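Local coordinates for protein monoacylglycerol lipase (PDB 6QE2) that hydrolyses monoacylglycerols to free fatty acid and glycerol as an archaeal lipase of the alpha/beta-hydrolase fold, at residues 26-31 against 235-240; 44-49 against 67-72; 196-201 against 243-248. All coordinates share one frame; numbering follows the deposited sequence.

Three contacts illustrate how an alpha/beta-hydrolase seals its central sheet. Interactions 2 and 3 are buried, and between their segments apolar: each sets a helix, 63-77 or 242-256, against a strand of the same seven-stranded sheet, on opposite sides of the chain's centre and without touching one another. Interaction 1 is only partly buried and joins the turn into helix 30-38 to a loop, near the C-terminal ends of the parallel strands and the putative catalytic residues; it mixes an aromatic pair with charged groups and a water. It touches both others, through Ser26 OG and Asp47 OD1 toward interaction 2 and through the rings of Phe236 and Phe245 toward interaction 3.

Interaction 1: 26-31 against 235-240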
loop_
_atom_site.group_PDB
_atom_site.type_symbol
_atom_site.label_atom_id
_atom_site.label_comp_id
_atom_site.label_asym_id
_atom_site.label_seq_id
_atom_site.Cartn_x
_atom_site.Cartn_y
_atom_site.Cartn_z
ATOM N N SER A 26 4.824 5.943 -7.462
ATOM C CA SER A 26 5.037 6.842 -6.332
ATOM C C SER A 26 4.798 8.304 -6.686
ATOM O O SER A 26 4.615 9.121 -5.778
ATOM C CB SER A 26 6.450 6.659 -5.772
ATOM O OG SER A 26 7.435 6.967 -6.749
ATOM N N GLY A 27 4.759 8.646 -7.974
ATOM C CA GLY A 27 4.543 10.029 -8.362
ATOM C C GLY A 27 3.160 10.563 -8.044
ATOM O O GLY A 27 2.966 11.783 -8.075
ATOM N N ARG A 28 2.206 9.693 -7.709
ATOM C CA ARG A 28 0.875 10.162 -7.359
ATOM C C ARG A 28 0.798 10.709 -5.940
ATOM O O ARG A 28 -0.254 11.217 -5.547
ATOM C CB ARG A 28 -0.143 9.029 -7.513
ATOM C CG ARG A 28 -0.231 8.453 -8.909
ATOM C CD ARG A 28 -1.376 7.450 -8.983
ATOM N NE ARG A 28 -2.680 8.100 -8.860
ATOM C CZ ARG A 28 -3.729 7.559 -8.243
ATOM N NH1 ARG A 28 -3.619 6.373 -7.666
ATOM N NH2 ARG A 28 -4.883 8.209 -8.190
ATOM N N TYR A 29 1.883 10.630 -5.169
ATOM C CA TYR A 29 1.865 10.957 -3.750
ATOM C C TYR A 29 2.575 12.275 -3.450
ATOM O O TYR A 29 3.053 12.485 -2.333
ATOM C CB TYR A 29 2.482 9.817 -2.944
ATOM C CG TYR A 29 1.627 8.579 -2.998
ATOM C CD1 TYR A 29 1.760 7.662 -4.033
ATOM C CD2 TYR A 29 0.664 8.346 -2.032
ATOM C CE1 TYR A 29 0.954 6.531 -4.090
ATOM C CE2 TYR A 29 -0.137 7.221 -2.079
ATOM C CZ TYR A 29 0.014 6.318 -3.109
ATOM O OH TYR A 29 -0.798 5.200 -3.145
ATOM N N GLY A 30 2.634 13.170 -4.438
ATOM C CA GLY A 30 3.355 14.423 -4.258
ATOM C C GLY A 30 2.842 15.246 -3.092
ATOM O O GLY A 30 3.622 15.889 -2.382
ATOM N N LYS A 31 1.522 15.272 -2.899
ATOM C CA LYS A 31 0.951 16.062 -1.811
ATOM C C LYS A 31 1.386 15.530 -0.451
ATOM O O LYS A 31 1.824 16.295 0.418
ATOM C CB LYS A 31 -0.576 16.081 -1.927
ATOM C CG LYS A 31 -1.282 16.918 -0.867
ATOM C CD LYS A 31 -0.975 18.398 -1.048
ATOM C CE LYS A 31 -1.870 19.264 -0.173
ATOM N NZ LYS A 31 -1.737 20.706 -0.525
ATOM N N ILE A 235 -8.749 7.705 -0.502
ATOM C CA ILE A 235 -9.198 8.836 0.304
ATOM C C ILE A 235 -8.380 10.089 0.018
ATOM O O ILE A 235 -8.826 11.194 0.371
ATOM C CB ILE A 235 -9.150 8.466 1.801
ATOM C CG1 ILE A 235 -9.746 7.074 2.020
ATOM C CG2 ILE A 235 -9.935 9.464 2.649
ATOM C CD1 ILE A 235 -9.466 6.490 3.387
ATOM N N PHE A 236 -7.228 9.951 -0.657
ATOM C CA PHE A 236 -6.255 11.038 -0.807
ATOM C C PHE A 236 -6.863 12.288 -1.423
ATOM O O PHE A 236 -6.514 13.410 -1.033
ATOM C CB PHE A 236 -5.078 10.586 -1.675
ATOM C CG PHE A 236 -4.324 9.420 -1.123
ATOM C CD1 PHE A 236 -4.715 8.125 -1.413
ATOM C CD2 PHE A 236 -3.205 9.619 -0.330
ATOM C CE1 PHE A 236 -4.016 7.045 -0.908
ATOM C CE2 PHE A 236 -2.502 8.545 0.181
ATOM C CZ PHE A 236 -2.910 7.254 -0.108
ATOM N N GLU A 237 -7.682 12.091 -2.449
ATOM C CA GLU A 237 -8.309 13.191 -3.165
ATOM C C GLU A 237 -9.812 13.320 -2.932
ATOM O O GLU A 237 -10.491 14.023 -3.673
ATOM C CB GLU A 237 -7.994 13.093 -4.658
ATOM C CG GLU A 237 -6.534 12.775 -4.942
ATOM C CD GLU A 237 -6.201 12.800 -6.418
ATOM O OE1 GLU A 237 -6.146 13.903 -6.998
ATOM O OE2 GLU A 237 -5.982 11.719 -6.997
ATOM N N ASP A 238 -10.331 12.636 -1.919
ATOM C CA ASP A 238 -11.758 12.699 -1.634
ATOM C C ASP A 238 -12.105 14.140 -1.307
ATOM O O ASP A 238 -11.394 14.792 -0.547
ATOM C CB ASP A 238 -12.096 11.807 -0.442
ATOM C CG ASP A 238 -13.586 11.612 -0.261
ATOM O OD1 ASP A 238 -14.176 12.291 0.601
ATOM O OD2 ASP A 238 -14.165 10.779 -0.983
ATOM N N PRO A 239 -13.262 14.609 -1.850
ATOM C CA PRO A 239 -13.715 15.990 -1.620
ATOM C C PRO A 239 -13.979 16.278 -0.172
ATOM O O PRO A 239 -13.567 17.329 0.332
ATOM C CB PRO A 239 -15.006 16.067 -2.459
ATOM C CG PRO A 239 -14.859 14.931 -3.511
ATOM C CD PRO A 239 -14.228 13.849 -2.694
ATOM N N GLU A 240 -14.575 15.335 0.531
ATOM C CA GLU A 240 -14.908 15.538 1.935
ATOM C C GLU A 240 -13.720 15.270 2.841
ATOM O O GLU A 240 -13.488 16.017 3.798
ATOM C CB GLU A 240 -16.082 14.633 2.313
ATOM C CG GLU A 240 -16.491 14.733 3.753
ATOM C CD GLU A 240 -17.705 13.901 4.082
ATOM O OE1 GLU A 240 -18.207 13.162 3.184
ATOM O OE2 GLU A 240 -18.150 13.957 5.256
HETATM O O HOH W 1 -3.263 11.064 -5.452
#
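Two turns of the alpha/beta-hydrolase fold meet here beside the probable Ser87-His233-Asp203 triad: the one that leads into helix 30-38, with Tyr29 at its N-cap position, and the type I beta turn Ile235-Asp238, which follows closely on His233. Their apolar link is a T-shaped stack in which Tyr29 offers its edge to the face of Phe236, the planes 87° apart and the centroids 5.1 Å from each other. Tyr29 CE2 makes the closest approach, 3.4 Å from Phe236 CZ. Both rings have CG beside the backbone N and anti to the carbonyl carbon (chi1 -67° in Tyr29), which brings them together between the two turns. Phe236 also takes part in edge-to-face pairs with His86 and Phe245, while Tyr29 OH is held by Glu24.

Beside the aromatic pair the contact turns polar. Arg28 NH2 lies 3.9 Å from Glu237 OE2, a long salt bridge, with the guanidinium and carboxylate planes 60° apart. Each charge has another partner: Arg28 NH1 pairs with Glu24 and Glu234, and Glu237 OE1 with Arg158 of helix 153-161, so this cluster ties the two turns to a third element. A water bridges the two segments, donating to Arg28 O at 3.0 Å and, more weakly, to Glu237 OE2 at 3.2 Å.

Interaction 2: 44-49 against 67-72; sequences YAFDWP and MKIIDS
Ile69 meets Phe46 and Pro49 with two different branches, and this division of labour carries the contact. Its CG2 methyl sits over the centre of one face of the Phe46 ring, 3.9 Å from the centroid and 11° off the ring normal, a CH-pi arrangement in which CD2 and CE2 of Phe46 are the nearest ring atoms. The other branch runs out to CD1, which touches the CD corner of Pro49: Ile69 CD1 is 3.5 Å from Pro49 CD and slightly farther from CG. With CG1 beside the backbone N (chi1 -73°) and CG2 beside the carbonyl carbon, the isoleucine reaches both partners at once. On the strand side, Phe46 CG lies between its own backbone N and carbonyl carbon (chi1 69°), a placement that turns the ring face toward the helix.

The next shell fixes these groups from both ends. Phe46 also packs on Val19 of strand 15-19 and on Ile73, one helical turn beyond Ile69, while Leu3 adds to the surroundings of Ile69. Within helix 63-77, Ser72 OG donates to Ile69 O at 2.6 Å, in the carbonyl plane and on a lone pair; the same hydroxyl is also bonded to Arg5. Farther along the helix, Tyr44 OH adds a hydrogen bond to Glu76.

No hydrogen bond crosses between the segments themselves. Their contact is therefore one of apolar packing, the flat ring giving one methyl a broad seat while Pro49 CD and CG pack against the other.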
loop_
_atom_site.group_PDB
_atom_site.type_symbol
_atom_site.label_atom_id
_atom_site.label_comp_id
_atom_site.label_asym_id
_atom_site.label_seq_id
_atom_site.Cartn_x
_atom_site.Cartn_y
_atom_site.Cartn_z
ATOM N N TYR A 44 11.385 8.209 1.466
ATOM C CA TYR A 44 12.073 7.363 0.499
ATOM C C TYR A 44 10.995 6.737 -0.370
ATOM O O TYR A 44 10.179 5.949 0.118
ATOM C CB TYR A 44 12.924 6.300 1.193
ATOM C CG TYR A 44 13.940 5.620 0.294
ATOM C CD1 TYR A 44 13.536 4.869 -0.804
ATOM C CD2 TYR A 44 15.296 5.729 0.544
ATOM C CE1 TYR A 44 14.458 4.249 -1.626
ATOM C CE2 TYR A 44 16.226 5.111 -0.273
ATOM C CZ TYR A 44 15.796 4.368 -1.354
ATOM O OH TYR A 44 16.710 3.744 -2.171
ATOM N N ALA A 45 10.982 7.104 -1.645
ATOM C CA ALA A 45 9.993 6.598 -2.583
ATOM C C ALA A 45 10.659 5.663 -3.578
ATOM O O ALA A 45 11.835 5.818 -3.916
ATOM C CB ALA A 45 9.304 7.745 -3.328
ATOM N N PHE A 46 9.892 4.688 -4.052
ATOM C CA PHE A 46 10.363 3.834 -5.129
ATOM C C PHE A 46 9.148 3.391 -5.925
ATOM O O PHE A 46 8.023 3.403 -5.428
ATOM C CB PHE A 46 11.140 2.608 -4.614
ATOM C CG PHE A 46 10.277 1.597 -3.886
ATOM C CD1 PHE A 46 9.999 1.737 -2.534
ATOM C CD2 PHE A 46 9.731 0.517 -4.565
ATOM C CE1 PHE A 46 9.201 0.813 -1.871
ATOM C CE2 PHE A 46 8.924 -0.408 -3.909
ATOM C CZ PHE A 46 8.660 -0.256 -2.559
ATOM N N ASP A 47 9.386 3.004 -7.170
ATOM C CA ASP A 47 8.357 2.381 -7.987
ATOM C C ASP A 47 8.625 0.885 -8.038
ATOM O O ASP A 47 9.760 0.460 -8.272
ATOM C CB ASP A 47 8.323 2.991 -9.391
ATOM C CG ASP A 47 7.729 4.396 -9.403
ATOM O OD1 ASP A 47 7.262 4.856 -8.340
ATOM O OD2 ASP A 47 7.718 5.043 -10.473
ATOM N N TRP A 48 7.590 0.090 -7.753
ATOM C CA TRP A 48 7.707 -1.360 -7.803
ATOM C C TRP A 48 8.229 -1.823 -9.155
ATOM O O TRP A 48 8.017 -1.144 -10.169
ATOM C CB TRP A 48 6.353 -2.029 -7.592
ATOM C CG TRP A 48 5.739 -2.004 -6.226
ATOM C CD1 TRP A 48 5.505 -0.912 -5.435
ATOM C CD2 TRP A 48 5.171 -3.125 -5.538
ATOM N NE1 TRP A 48 4.859 -1.295 -4.282
ATOM C CE2 TRP A 48 4.639 -2.648 -4.323
ATOM C CE3 TRP A 48 5.069 -4.490 -5.829
ATOM C CZ2 TRP A 48 4.020 -3.488 -3.396
ATOM C CZ3 TRP A 48 4.448 -5.323 -4.911
ATOM C CH2 TRP A 48 3.935 -4.820 -3.705
ATOM N N PRO A 49 8.868 -2.987 -9.216
ATOM C CA PRO A 49 9.140 -3.611 -10.515
ATOM C C PRO A 49 7.856 -3.702 -11.326
ATOM O O PRO A 49 6.780 -3.975 -10.785
ATOM C CB PRO A 49 9.671 -4.997 -10.136
ATOM C CG PRO A 49 10.205 -4.839 -8.741
ATOM C CD PRO A 49 9.336 -3.805 -8.085
ATOM N N MET A 67 8.963 -6.575 -0.418
ATOM C CA MET A 67 9.521 -6.626 0.931
ATOM C C MET A 67 11.047 -6.689 0.898
ATOM O O MET A 67 11.695 -6.128 1.749
ATOM C CB MET A 67 8.925 -7.761 1.744
ATOM C CG MET A 67 7.444 -7.592 1.998
ATOM S SD MET A 67 6.846 -8.626 3.331
ATOM C CE MET A 67 6.838 -10.238 2.567
ATOM N N LYS A 68 11.617 -7.367 -0.094
ATOM C CA LYS A 68 13.063 -7.413 -0.244
ATOM C C LYS A 68 13.590 -6.030 -0.642
ATOM O O LYS A 68 14.674 -5.650 -0.251
ATOM C CB LYS A 68 13.481 -8.473 -1.255
ATOM C CG LYS A 68 13.437 -9.872 -0.680
ATOM C CD LYS A 68 13.840 -10.924 -1.690
ATOM C CE LYS A 68 13.722 -12.315 -1.090
ATOM N NZ LYS A 68 12.312 -12.786 -1.046
ATOM N N ILE A 69 12.816 -5.286 -1.423
ATOM C CA ILE A 69 13.185 -3.931 -1.798
ATOM C C ILE A 69 13.215 -3.079 -0.527
ATOM O O ILE A 69 14.135 -2.319 -0.306
ATOM C CB ILE A 69 12.219 -3.340 -2.834
ATOM C CG1 ILE A 69 12.447 -3.999 -4.193
ATOM C CG2 ILE A 69 12.396 -1.838 -2.954
ATOM C CD1 ILE A 69 11.311 -3.796 -5.165
ATOM N N ILE A 70 12.220 -3.255 0.333
ATOM C CA ILE A 70 12.172 -2.526 1.595
ATOM C C ILE A 70 13.384 -2.885 2.462
ATOM O O ILE A 70 13.962 -2.026 3.093
ATOM C CB ILE A 70 10.861 -2.765 2.358
ATOM C CG1 ILE A 70 9.676 -2.224 1.561
ATOM C CG2 ILE A 70 10.914 -2.118 3.728
ATOM C CD1 ILE A 70 8.341 -2.725 2.052
ATOM N N ASP A 71 13.771 -4.158 2.473
ATOM C CA ASP A 71 14.953 -4.607 3.195
ATOM C C ASP A 71 16.156 -3.788 2.744
ATOM O O ASP A 71 16.900 -3.276 3.551
ATOM C CB ASP A 71 15.257 -6.071 2.887
ATOM C CG ASP A 71 14.390 -7.034 3.650
ATOM O OD1 ASP A 71 13.806 -6.664 4.675
ATOM O OD2 ASP A 71 14.311 -8.189 3.214
ATOM N N SER A 72 16.340 -3.702 1.433
ATOM C CA SER A 72 17.429 -2.950 0.838
ATOM C C SER A 72 17.390 -1.473 1.210
ATOM O O SER A 72 18.421 -0.877 1.448
ATOM C CB SER A 72 17.430 -3.118 -0.684
ATOM O OG SER A 72 16.543 -2.228 -1.318
#

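Interaction 3: 196-201 against 243-248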
loop_
_atom_site.group_PDB
_atom_site.type_symbol
_atom_site.label_atom_id
_atom_site.label_comp_id
_atom_site.label_asym_id
_atom_site.label_seq_id
_atom_site.Cartn_x
_atom_site.Cartn_y
_atom_site.Cartn_z
ATOM N N LEU A 196 -1.284 2.156 12.289
ATOM C CA LEU A 196 -2.420 3.005 11.934
ATOM C C LEU A 196 -3.035 2.469 10.648
ATOM O O LEU A 196 -2.339 2.328 9.638
ATOM C CB LEU A 196 -1.992 4.466 11.754
ATOM C CG LEU A 196 -3.034 5.427 11.174
ATOM C CD1 LEU A 196 -4.265 5.549 12.090
ATOM C CD2 LEU A 196 -2.409 6.799 10.910
ATOM N N LEU A 197 -4.329 2.155 10.691
ATOM C CA LEU A 197 -5.082 1.733 9.519
ATOM C C LEU A 197 -6.097 2.812 9.162
ATOM O O LEU A 197 -6.793 3.327 10.041
ATOM C CB LEU A 197 -5.808 0.410 9.800
ATOM C CG LEU A 197 -4.931 -0.723 10.337
ATOM C CD1 LEU A 197 -5.802 -1.911 10.716
ATOM C CD2 LEU A 197 -3.902 -1.146 9.297
ATOM N N LEU A 198 -6.197 3.137 7.872
ATOM C CA LEU A 198 -7.128 4.151 7.387
ATOM C C LEU A 198 -7.983 3.550 6.281
ATOM O O LEU A 198 -7.445 3.019 5.303
ATOM C CB LEU A 198 -6.393 5.389 6.857
ATOM C CG LEU A 198 -5.347 6.040 7.755
ATOM C CD1 LEU A 198 -3.991 5.878 7.106
ATOM C CD2 LEU A 198 -5.649 7.509 7.976
ATOM N N VAL A 199 -9.311 3.625 6.428
ATOM C CA VAL A 199 -10.225 3.030 5.461
ATOM C C VAL A 199 -11.369 3.983 5.141
ATOM O O VAL A 199 -11.775 4.801 5.972
ATOM C CB VAL A 199 -10.791 1.679 5.960
ATOM C CG1 VAL A 199 -9.674 0.665 6.129
ATOM C CG2 VAL A 199 -11.542 1.872 7.270
ATOM N N GLY A 200 -11.868 3.885 3.912
ATOM C CA GLY A 200 -13.117 4.525 3.523
ATOM C C GLY A 200 -14.258 3.529 3.625
ATOM O O GLY A 200 -14.136 2.387 3.180
ATOM N N THR A 201 -15.384 3.973 4.207
ATOM C CA THR A 201 -16.455 3.026 4.502
ATOM C C THR A 201 -17.162 2.516 3.253
ATOM O O THR A 201 -17.784 1.451 3.307
ATOM C CB THR A 201 -17.504 3.645 5.434
ATOM O OG1 THR A 201 -18.140 4.749 4.778
ATOM C CG2 THR A 201 -16.873 4.113 6.734
ATOM N N GLU A 243 -8.217 16.165 2.803
ATOM C CA GLU A 243 -7.319 16.971 3.622
ATOM C C GLU A 243 -7.175 16.388 5.022
ATOM O O GLU A 243 -6.068 16.315 5.577
ATOM C CB GLU A 243 -7.827 18.410 3.695
ATOM C CG GLU A 243 -6.771 19.274 4.330
ATOM C CD GLU A 243 -7.314 20.621 4.774
ATOM O OE1 GLU A 243 -8.234 21.130 4.110
ATOM O OE2 GLU A 243 -6.860 21.119 5.818
ATOM N N GLU A 244 -8.282 15.940 5.592
ATOM C CA GLU A 244 -8.279 15.306 6.904
ATOM C C GLU A 244 -7.456 14.026 6.906
ATOM O O GLU A 244 -6.769 13.718 7.876
ATOM C CB GLU A 244 -9.708 15.032 7.376
ATOM C CG GLU A 244 -9.818 14.663 8.848
ATOM C CD GLU A 244 -11.201 14.938 9.413
ATOM O OE1 GLU A 244 -11.948 15.725 8.796
ATOM O OE2 GLU A 244 -11.542 14.374 10.473
ATOM N N PHE A 245 -7.554 13.277 5.815
ATOM C CA PHE A 245 -6.829 12.026 5.673
ATOM C C PHE A 245 -5.331 12.297 5.720
ATOM O O PHE A 245 -4.591 11.600 6.406
ATOM C CB PHE A 245 -7.227 11.385 4.340
ATOM C CG PHE A 245 -6.406 10.192 3.951
ATOM C CD1 PHE A 245 -6.612 8.964 4.554
ATOM C CD2 PHE A 245 -5.460 10.290 2.947
ATOM C CE1 PHE A 245 -5.869 7.862 4.180
ATOM C CE2 PHE A 245 -4.714 9.192 2.569
ATOM C CZ PHE A 245 -4.919 7.976 3.187
ATOM N N HIS A 246 -4.894 13.329 5.011
ATOM C CA HIS A 246 -3.484 13.695 5.005
ATOM C C HIS A 246 -3.029 14.154 6.385
ATOM O O HIS A 246 -1.942 13.808 6.840
ATOM C CB HIS A 246 -3.208 14.781 3.967
ATOM C CG HIS A 246 -3.077 14.260 2.570
ATOM N ND1 HIS A 246 -4.122 14.258 1.673
ATOM C CD2 HIS A 246 -2.021 13.723 1.917
ATOM C CE1 HIS A 246 -3.715 13.743 0.527
ATOM N NE2 HIS A 246 -2.444 13.409 0.648
ATOM N N ARG A 247 -3.877 14.934 7.046
ATOM C CA ARG A 247 -3.571 15.458 8.371
ATOM C C ARG A 247 -3.418 14.367 9.427
ATOM O O ARG A 247 -2.533 14.440 10.273
ATOM C CB ARG A 247 -4.621 16.482 8.806
ATOM C CG ARG A 247 -4.408 17.028 10.207
ATOM C CD ARG A 247 -5.113 18.361 10.409
ATOM N NE ARG A 247 -6.489 18.340 9.926
ATOM C CZ ARG A 247 -6.892 18.899 8.788
ATOM N NH1 ARG A 247 -6.023 19.533 8.012
ATOM N NH2 ARG A 247 -8.166 18.828 8.429
ATOM N N ALA A 248 -4.279 13.356 9.374
ATOM C CA ALA A 248 -4.218 12.264 10.337
ATOM C C ALA A 248 -2.926 11.490 10.208
ATOM O O ALA A 248 -2.344 11.087 11.181
ATOM C CB ALA A 248 -5.391 11.324 10.158
#
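Apolar packing carries the contact between Leu198 of strand 195-200 and Phe245 of helix 242-256. Leu198 CB meets the edge of the ring near its plane, 3.7 Å from Phe245 CE1, while CG and both methyls stand off the plane to one side, Leu198 CD2 being 3.8 Å from both CD1 and CE1 of Phe245. Phe245 CG stands anti to the backbone N (chi1 171°), which brings the CD1-CE1 side of the ring to the strand. Ala248, one turn further on, offers its methyl to the same leucine, with Ala248 CB 4.4 Å from Leu198 CD2. A loose van der Waals contact with the helix backbone comes from Leu196, whose CD2 is 4.3 Å from Ala248 O.

Hydrogen bonds and charges play no part between the segments; they serve each element by itself. On the outer side of the helix, Arg247 NH1 donates to Glu243 OE2 at 2.8 Å in an i to i+4 salt bridge. The bond is nearly straight, at 166°, and the oxygen lies close to the guanidinium plane. The strand is hydrogen-bonded through its backbone to strands 106-110 and 223-228, whose Val108, Phe228 and Met226 extend the apolar surface.

The axes of strand 196-200 and helix 243-248 run nearly antiparallel, at 172°, and approach to 10.7 Å, a spacing bridged by side chains from both elements. The last helix of the model, laid along a parallel strand of the central sheet, belongs to the three-layer alpha/beta/alpha sandwich of the alpha/beta-hydrolase fold.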